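Local coordinates for putative capsid protein of prophage (Escherichia coli CFT073, PDB 3BQW) that is of unknown function in detail but is probably a major capsid protein that helps build the shell of a phage head, at residues N205-G210 against R215-F220; V248-Y253 against A258-S263. One frame throughout, in Å; residues are numbered along the deposited sequence.

Contact 1. Residues N205-G210 against R215-F220; sequences NVMIMG and RTLRSF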
ATOM      1  N   ASN A 205      13.625  -5.094  13.509  1.00 25.51           N
ATOM      2  CA  ASN A 205      13.796  -6.474  13.065  1.00 24.75           C
ATOM      3  C   ASN A 205      13.604  -6.652  11.550  1.00 23.35           C
ATOM      4  O   ASN A 205      13.660  -7.759  11.038  1.00 24.10           O
ATOM      5  CB  ASN A 205      12.916  -7.432  13.906  1.00 24.75           C
ATOM      6  CG  ASN A 205      11.440  -7.387  13.539  1.00 25.61           C
ATOM      7  OD1 ASN A 205      10.990  -6.508  12.815  1.00 27.54           O
ATOM      8  ND2 ASN A 205      10.671  -8.352  14.061  1.00 25.94           N
ATOM      9  N   VAL A 206      13.401  -5.554  10.844  1.00 22.15           N
ATOM     10  CA  VAL A 206      13.293  -5.572   9.388  1.00 21.38           C
ATOM     11  C   VAL A 206      13.952  -4.333   8.771  1.00 20.95           C
ATOM     12  O   VAL A 206      13.825  -3.228   9.287  1.00 20.41           O
ATOM     13  CB  VAL A 206      11.813  -5.763   8.921  1.00 22.45           C
ATOM     14  CG1 VAL A 206      10.919  -4.563   9.303  1.00 20.40           C
ATOM     15  CG2 VAL A 206      11.767  -6.095   7.423  1.00 21.18           C
ATOM     16  N   MET A 207      14.740  -4.551   7.713  1.00 20.88           N
ATOM     17  CA  MET A 207      15.300  -3.467   6.905  1.00 20.04           C
ATOM     18  C   MET A 207      14.809  -3.631   5.458  1.00 20.79           C
ATOM     19  O   MET A 207      15.163  -4.599   4.802  1.00 21.22           O
ATOM     20  CB  MET A 207      16.834  -3.411   6.979  1.00 20.43           C
ATOM     21  CG  MET A 207      17.454  -2.151   6.321  1.00 20.14           C
ATOM     22  SD  MET A 207      19.233  -1.824   6.545  1.00 14.54           S
ATOM     23  CE  MET A 207      19.988  -3.335   6.056  1.00 16.25           C
ATOM     24  N   ILE A 208      13.953  -2.700   5.016  1.00 20.60           N
ATOM     25  CA  ILE A 208      13.437  -2.636   3.654  1.00 20.77           C
ATOM     26  C   ILE A 208      14.193  -1.569   2.853  1.00 21.18           C
ATOM     27  O   ILE A 208      14.289  -0.416   3.276  1.00 20.57           O
ATOM     28  CB  ILE A 208      11.935  -2.338   3.633  1.00 21.50           C
ATOM     29  CG1 ILE A 208      11.191  -3.323   4.556  1.00 22.21           C
ATOM     30  CG2 ILE A 208      11.409  -2.455   2.205  1.00 21.50           C
ATOM     31  CD1 ILE A 208      10.020  -2.757   5.241  1.00 23.87           C
ATOM     32  N   MET A 209      14.760  -1.986   1.712  1.00 21.06           N
ATOM     33  CA  MET A 209      15.770  -1.219   0.983  1.00 20.47           C
ATOM     34  C   MET A 209      15.346  -1.070  -0.464  1.00 21.66           C
ATOM     35  O   MET A 209      14.924  -2.038  -1.070  1.00 20.71           O
ATOM     36  CB  MET A 209      17.094  -1.993   0.912  1.00 20.80           C
ATOM     37  CG  MET A 209      17.786  -2.224   2.180  1.00 21.24           C
ATOM     38  SD  MET A 209      19.238  -3.244   1.964  1.00 15.41           S
ATOM     39  CE  MET A 209      18.540  -4.789   2.439  1.00 21.65           C
ATOM     40  N   GLY A 210      15.533   0.129  -1.016  1.00 22.75           N
ATOM     41  CA  GLY A 210      15.543   0.320  -2.450  1.00 23.63           C
ATOM     42  C   GLY A 210      16.764  -0.348  -3.074  1.00 24.47           C
ATOM     43  O   GLY A 210      17.691  -0.766  -2.357  1.00 25.00           O
ATOM     44  N   ARG A 215      22.495  -2.475  -3.648  1.00 27.03           N
ATOM     45  CA  ARG A 215      23.735  -2.438  -4.454  1.00 28.81           C
ATOM     46  C   ARG A 215      24.952  -1.958  -3.629  1.00 27.87           C
ATOM     47  O   ARG A 215      26.020  -2.590  -3.611  1.00 27.08           O
ATOM     48  CB  ARG A 215      23.506  -1.533  -5.687  1.00 28.91           C
ATOM     49  CG  ARG A 215      24.610  -1.528  -6.726  1.00 32.80           C
ATOM     50  CD  ARG A 215      24.493  -0.355  -7.743  1.00 34.45           C
ATOM     51  NE  ARG A 215      24.782   0.976  -7.175  1.00 38.89           N
ATOM     52  CZ  ARG A 215      25.996   1.397  -6.779  1.00 41.82           C
ATOM     53  NH1 ARG A 215      27.071   0.618  -6.889  1.00 42.80           N
ATOM     54  NH2 ARG A 215      26.155   2.618  -6.267  1.00 41.03           N
ATOM     55  N   THR A 216      24.778  -0.830  -2.949  1.00 27.11           N
ATOM     56  CA  THR A 216      25.837  -0.225  -2.146  1.00 26.12           C
ATOM     57  C   THR A 216      26.212  -1.068  -0.920  1.00 25.70           C
ATOM     58  O   THR A 216      27.387  -1.363  -0.693  1.00 24.39           O
ATOM     59  CB  THR A 216      25.391   1.164  -1.680  1.00 26.16           C
ATOM     60  OG1 THR A 216      25.023   1.933  -2.823  1.00 26.31           O
ATOM     61  CG2 THR A 216      26.512   1.881  -0.885  1.00 26.80           C
ATOM     62  N   LEU A 217      25.201  -1.459  -0.142  1.00 25.98           N
ATOM     63  CA  LEU A 217      25.408  -2.314   1.020  1.00 26.30           C
ATOM     64  C   LEU A 217      26.181  -3.572   0.662  1.00 26.93           C
ATOM     65  O   LEU A 217      27.103  -3.964   1.361  1.00 27.73           O
ATOM     66  CB  LEU A 217      24.071  -2.668   1.667  1.00 26.66           C
ATOM     67  CG  LEU A 217      24.124  -3.511   2.968  1.00 26.85           C
ATOM     68  CD1 LEU A 217      25.079  -2.900   4.026  1.00 24.92           C
ATOM     69  CD2 LEU A 217      22.724  -3.683   3.538  1.00 25.68           C
ATOM     70  N   ARG A 218      25.808  -4.171  -0.458  1.00 27.84           N
ATOM     71  CA  ARG A 218      26.459  -5.363  -1.025  1.00 28.60           C
ATOM     72  C   ARG A 218      27.924  -5.157  -1.384  1.00 27.97           C
ATOM     73  O   ARG A 218      28.733  -6.085  -1.312  1.00 28.15           O
ATOM     74  CB  ARG A 218      25.685  -5.727  -2.313  1.00 29.03           C
ATOM     75  CG  ARG A 218      25.590  -7.160  -2.660  1.00 30.53           C
ATOM     76  CD  ARG A 218      24.617  -7.343  -3.841  1.00 30.18           C
ATOM     77  NE  ARG A 218      25.086  -6.630  -5.041  1.00 31.61           N
ATOM     78  CZ  ARG A 218      24.296  -6.049  -5.944  1.00 30.03           C
ATOM     79  NH1 ARG A 218      22.987  -6.078  -5.815  1.00 31.45           N
ATOM     80  NH2 ARG A 218      24.828  -5.423  -6.980  1.00 29.92           N
ATOM     81  N   SER A 219      28.269  -3.946  -1.810  1.00 27.62           N
ATOM     82  CA  SER A 219      29.646  -3.640  -2.226  1.00 26.71           C
ATOM     83  C   SER A 219      30.654  -3.611  -1.073  1.00 27.03           C
ATOM     84  O   SER A 219      31.858  -3.586  -1.311  1.00 26.91           O
ATOM     85  CB  SER A 219      29.698  -2.304  -2.969  1.00 26.61           C
ATOM     86  OG  SER A 219      29.493  -1.210  -2.092  1.00 24.81           O
ATOM     87  N   PHE A 220      30.169  -3.608   0.164  1.00 27.31           N
ATOM     88  CA  PHE A 220      31.042  -3.671   1.337  1.00 27.65           C
ATOM     89  C   PHE A 220      31.418  -5.105   1.657  1.00 28.18           C
ATOM     90  O   PHE A 220      30.578  -5.889   2.070  1.00 27.23           O
ATOM     91  CB  PHE A 220      30.369  -3.078   2.573  1.00 27.47           C
ATOM     92  CG  PHE A 220      30.221  -1.588   2.540  1.00 27.54           C
ATOM     93  CD1 PHE A 220      31.300  -0.765   2.820  1.00 27.34           C
ATOM     94  CD2 PHE A 220      28.987  -1.002   2.285  1.00 28.48           C
ATOM     95  CE1 PHE A 220      31.162   0.619   2.802  1.00 27.09           C
ATOM     96  CE2 PHE A 220      28.844   0.375   2.273  1.00 28.49           C
ATOM     97  CZ  PHE A 220      29.945   1.183   2.523  1.00 27.78           C
TER

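Contact 2. Residues V248-Y253 against A258-S263; sequences VSFKGY and ALIVYS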
ATOM      1  N   VAL A 248       9.473  -7.807  -4.667  1.00 28.45           N
ATOM      2  CA  VAL A 248      10.162  -7.887  -3.398  1.00 28.49           C
ATOM      3  C   VAL A 248      11.092  -9.091  -3.434  1.00 28.55           C
ATOM      4  O   VAL A 248      10.751 -10.120  -4.007  1.00 28.11           O
ATOM      5  CB  VAL A 248       9.099  -8.053  -2.280  1.00 29.48           C
ATOM      6  CG1 VAL A 248       9.612  -8.795  -1.112  1.00 29.63           C
ATOM      7  CG2 VAL A 248       8.543  -6.688  -1.888  1.00 28.54           C
ATOM      8  N   SER A 249      12.269  -8.945  -2.839  1.00 27.77           N
ATOM      9  CA  SER A 249      13.188 -10.025  -2.710  1.00 27.78           C
ATOM     10  C   SER A 249      13.700 -10.083  -1.282  1.00 27.78           C
ATOM     11  O   SER A 249      14.245  -9.103  -0.757  1.00 27.61           O
ATOM     12  CB  SER A 249      14.360  -9.841  -3.663  1.00 28.13           C
ATOM     13  OG  SER A 249      15.314 -10.862  -3.427  1.00 29.30           O
ATOM     14  N   PHE A 250      13.516 -11.237  -0.663  1.00 27.60           N
ATOM     15  CA  PHE A 250      14.022 -11.504   0.646  1.00 27.81           C
ATOM     16  C   PHE A 250      15.454 -11.982   0.506  1.00 28.14           C
ATOM     17  O   PHE A 250      15.721 -12.939  -0.201  1.00 27.66           O
ATOM     18  CB  PHE A 250      13.188 -12.550   1.390  1.00 28.33           C
ATOM     19  CG  PHE A 250      13.528 -12.635   2.849  1.00 28.30           C
ATOM     20  CD1 PHE A 250      12.898 -11.823   3.762  1.00 29.22           C
ATOM     21  CD2 PHE A 250      14.514 -13.483   3.288  1.00 28.56           C
ATOM     22  CE1 PHE A 250      13.243 -11.859   5.098  1.00 29.48           C
ATOM     23  CE2 PHE A 250      14.856 -13.540   4.623  1.00 29.53           C
ATOM     24  CZ  PHE A 250      14.230 -12.717   5.528  1.00 29.08           C
ATOM     25  N   LYS A 251      16.364 -11.298   1.195  1.00 28.81           N
ATOM     26  CA  LYS A 251      17.794 -11.506   1.023  1.00 29.59           C
ATOM     27  C   LYS A 251      18.438 -12.347   2.111  1.00 30.43           C
ATOM     28  O   LYS A 251      19.494 -12.931   1.878  1.00 31.90           O
ATOM     29  CB  LYS A 251      18.508 -10.144   0.959  1.00 29.47           C
ATOM     30  CG  LYS A 251      18.165  -9.334  -0.271  1.00 28.98           C
ATOM     31  CD  LYS A 251      18.480 -10.111  -1.545  1.00 28.31           C
ATOM     32  CE  LYS A 251      18.206  -9.281  -2.741  1.00 29.31           C
ATOM     33  NZ  LYS A 251      18.370 -10.018  -3.993  1.00 31.28           N
ATOM     34  N   GLY A 252      17.841 -12.392   3.296  1.00 30.88           N
ATOM     35  CA  GLY A 252      18.461 -13.053   4.426  1.00 31.11           C
ATOM     36  C   GLY A 252      18.404 -12.193   5.663  1.00 31.69           C
ATOM     37  O   GLY A 252      17.533 -11.350   5.792  1.00 31.36           O
ATOM     38  N   TYR A 253      19.359 -12.410   6.560  1.00 32.97           N
ATOM     39  CA  TYR A 253      19.395 -11.760   7.860  1.00 33.75           C
ATOM     40  C   TYR A 253      20.771 -11.183   8.151  1.00 34.30           C
ATOM     41  O   TYR A 253      21.790 -11.669   7.641  1.00 34.99           O
ATOM     42  CB  TYR A 253      19.008 -12.743   8.973  1.00 33.90           C
ATOM     43  CG  TYR A 253      17.579 -13.236   8.891  1.00 33.95           C
ATOM     44  CD1 TYR A 253      16.562 -12.640   9.645  1.00 34.66           C
ATOM     45  CD2 TYR A 253      17.238 -14.280   8.043  1.00 35.14           C
ATOM     46  CE1 TYR A 253      15.241 -13.095   9.566  1.00 33.97           C
ATOM     47  CE2 TYR A 253      15.924 -14.740   7.948  1.00 34.32           C
ATOM     48  CZ  TYR A 253      14.936 -14.151   8.715  1.00 34.79           C
ATOM     49  OH  TYR A 253      13.651 -14.638   8.607  1.00 35.11           O
ATOM     50  N   ALA A 258      15.949  -8.692   9.402  1.00 25.57           N
ATOM     51  CA  ALA A 258      15.573  -9.286   8.122  1.00 24.85           C
ATOM     52  C   ALA A 258      15.840  -8.271   7.029  1.00 24.44           C
ATOM     53  O   ALA A 258      15.632  -7.070   7.229  1.00 24.26           O
ATOM     54  CB  ALA A 258      14.107  -9.690   8.112  1.00 23.83           C
ATOM     55  N   LEU A 259      16.271  -8.776   5.873  1.00 24.45           N
ATOM     56  CA  LEU A 259      16.735  -7.952   4.768  1.00 23.92           C
ATOM     57  C   LEU A 259      15.855  -8.163   3.552  1.00 23.09           C
ATOM     58  O   LEU A 259      15.764  -9.262   3.016  1.00 24.35           O
ATOM     59  CB  LEU A 259      18.190  -8.286   4.417  1.00 24.01           C
ATOM     60  CG  LEU A 259      19.265  -8.231   5.504  1.00 24.28           C
ATOM     61  CD1 LEU A 259      20.535  -8.904   4.954  1.00 23.75           C
ATOM     62  CD2 LEU A 259      19.564  -6.785   6.009  1.00 23.28           C
ATOM     63  N   ILE A 260      15.208  -7.086   3.135  1.00 22.97           N
ATOM     64  CA  ILE A 260      14.235  -7.078   2.055  1.00 22.22           C
ATOM     65  C   ILE A 260      14.614  -5.949   1.089  1.00 22.44           C
ATOM     66  O   ILE A 260      14.793  -4.792   1.504  1.00 21.86           O
ATOM     67  CB  ILE A 260      12.781  -6.844   2.594  1.00 22.48           C
ATOM     68  CG1 ILE A 260      12.391  -7.904   3.647  1.00 22.79           C
ATOM     69  CG2 ILE A 260      11.758  -6.850   1.438  1.00 21.95           C
ATOM     70  CD1 ILE A 260      10.910  -7.778   4.179  1.00 21.25           C
ATOM     71  N   VAL A 261      14.765  -6.300  -0.180  1.00 22.32           N
ATOM     72  CA  VAL A 261      14.878  -5.335  -1.247  1.00 23.38           C
ATOM     73  C   VAL A 261      13.518  -5.178  -1.901  1.00 24.50           C
ATOM     74  O   VAL A 261      12.899  -6.154  -2.300  1.00 24.44           O
ATOM     75  CB  VAL A 261      15.921  -5.741  -2.305  1.00 23.42           C
ATOM     76  CG1 VAL A 261      16.025  -4.670  -3.399  1.00 21.56           C
ATOM     77  CG2 VAL A 261      17.281  -6.004  -1.619  1.00 21.99           C
ATOM     78  N   TYR A 262      13.076  -3.933  -2.011  1.00 26.12           N
ATOM     79  CA  TYR A 262      11.725  -3.617  -2.433  1.00 27.79           C
ATOM     80  C   TYR A 262      11.782  -2.736  -3.664  1.00 28.32           C
ATOM     81  O   TYR A 262      12.338  -1.665  -3.626  1.00 28.72           O
ATOM     82  CB  TYR A 262      11.016  -2.902  -1.298  1.00 28.62           C
ATOM     83  CG  TYR A 262       9.586  -2.453  -1.540  1.00 30.09           C
ATOM     84  CD1 TYR A 262       8.538  -3.358  -1.544  1.00 34.72           C
ATOM     85  CD2 TYR A 262       9.273  -1.129  -1.675  1.00 32.63           C
ATOM     86  CE1 TYR A 262       7.207  -2.935  -1.709  1.00 35.07           C
ATOM     87  CE2 TYR A 262       7.944  -0.701  -1.834  1.00 32.96           C
ATOM     88  CZ  TYR A 262       6.930  -1.606  -1.843  1.00 31.81           C
ATOM     89  OH  TYR A 262       5.626  -1.189  -2.016  1.00 32.83           O
ATOM     90  N   SER A 263      11.179  -3.209  -4.744  1.00 29.98           N
ATOM     91  CA  SER A 263      11.254  -2.567  -6.056  1.00 31.37           C
ATOM     92  C   SER A 263       9.883  -2.298  -6.661  1.00 31.27           C
ATOM     93  O   SER A 263       9.790  -2.042  -7.846  1.00 31.02           O
ATOM     94  CB  SER A 263      12.050  -3.455  -7.022  1.00 31.64           C
ATOM     95  OG  SER A 263      13.303  -3.810  -6.457  1.00 36.27           O
TER

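Contact 1. Residues N205-G210 against R215-F220
Leu217 CD2 meets the ends of two methionines, Met207 and Met209, and this one methyl makes both close side-chain contacts between strand 206-209 and helix 211-218. Met207 CG lies trans to the backbone N (chi1 -171°), which sends the chain out from the strand; a bend at chi3 (52°) then brings CE to 3.7 Å from Leu217 CD2, the two side chains approaching tip to tip. Met209 arrives differently: its chain crosses Leu217 at about a right angle and offers the sulfur, SD, at 3.8 Å from the same CD2. The two methionines, two residues apart on the strand, project from one side of it, and all three touching residues are buried. The backbones stay well separated, with Met209 CA and Leu217 CA 9.7 Å apart, and only 95 Å² is buried between the segments. Arg215 and Arg218, by contrast, belong to the solvent-exposed part of the helix; Arg215 extends away from the strand and forms a salt bridge with Glu212. Strand 206-209 passes through Gly210, the N-cap, directly into helix 211-218, whose later residues lead away from the strand, and Leu217 reaches back to it. Methyl and thioether groups alone meet here, so dispersion and burial hold the join, with no polar bond between the segments; the thioether ends are placed by shape and packing, which for Met207 also includes Leu282 and Leu284.

Contact 2. Residues V248-Y253 against A258-S263
Lys251 CG is set beside the backbone N (chi1 -67°), and a bend at chi2 lays its aliphatic chain over Val261, so that Lys251 CE comes within 3.6 Å of Val261 CG2. Beyond the bend the chain runs extended, and NZ makes a weak hydrogen bond with Ser249 OG on its own strand. Phe250 CG instead lies trans to its backbone N (chi1 -168°); its ring carries CE1 to 3.8 Å from Ala258 CB, while Leu259 O sits over one ring face, toward the rim. Val248 CG2 abuts the edge of the Tyr262 ring in its plane, close at 3.3 Å from CD1, and Val248 CG1 leans on Ile260 CG2.

The two strands form an antiparallel hairpin. Ser249 and Val261 are a hydrogen-bonded pair, N to O both ways at 2.9 Å. Farther along, Leu259 O accepts from Lys251 N at 2.8 Å, a nearly straight bond, whereas Leu259 N donates to Gly252 O in a more bent one (N-H...O 141°). Between the pairs Phe250-Ile260 and Tyr253-Ala258 the first strand thus has one residue more than the second, as in a beta bulge. At the backbone angles of Gly252 a CB would collide with the carbonyl O of Lys251, which accounts for the glycine.

Val248, Phe250, Ala258 and Ile260 face helix 236-241, and Val248, Ile260 and Tyr262 also touch Leu30 of helix 30-35. Tyr253 OH bonds to Glu238 and Ser235. Strand 206-209 flanks strand 257-267 on the edge away from strand 248-254, with Met209 against Leu259.

How the contacts relate
Contact 1 precedes contact 2 along the chain, and their centres lie about 8 Å apart. Strand 206-209 of contact 1 runs parallel to strand 257-267 of contact 2 in the same mixed sheet. Probable hydrogen bonds join them, Met207 N to Ala258 O at 2.7 Å and Tyr262 N to Met209 O at 2.8 Å. Both sides of the sheet are continuous across this seam: Met207 CE, which also meets the helix in contact 1, packs 3.5 Å from Leu259 CD2, while Ile208 CG2 rests 3.6 Å from Tyr262 CB on the side of helix 30-35. Strand 257-267 therefore lies between the hairpin's first strand and the strand-helix unit.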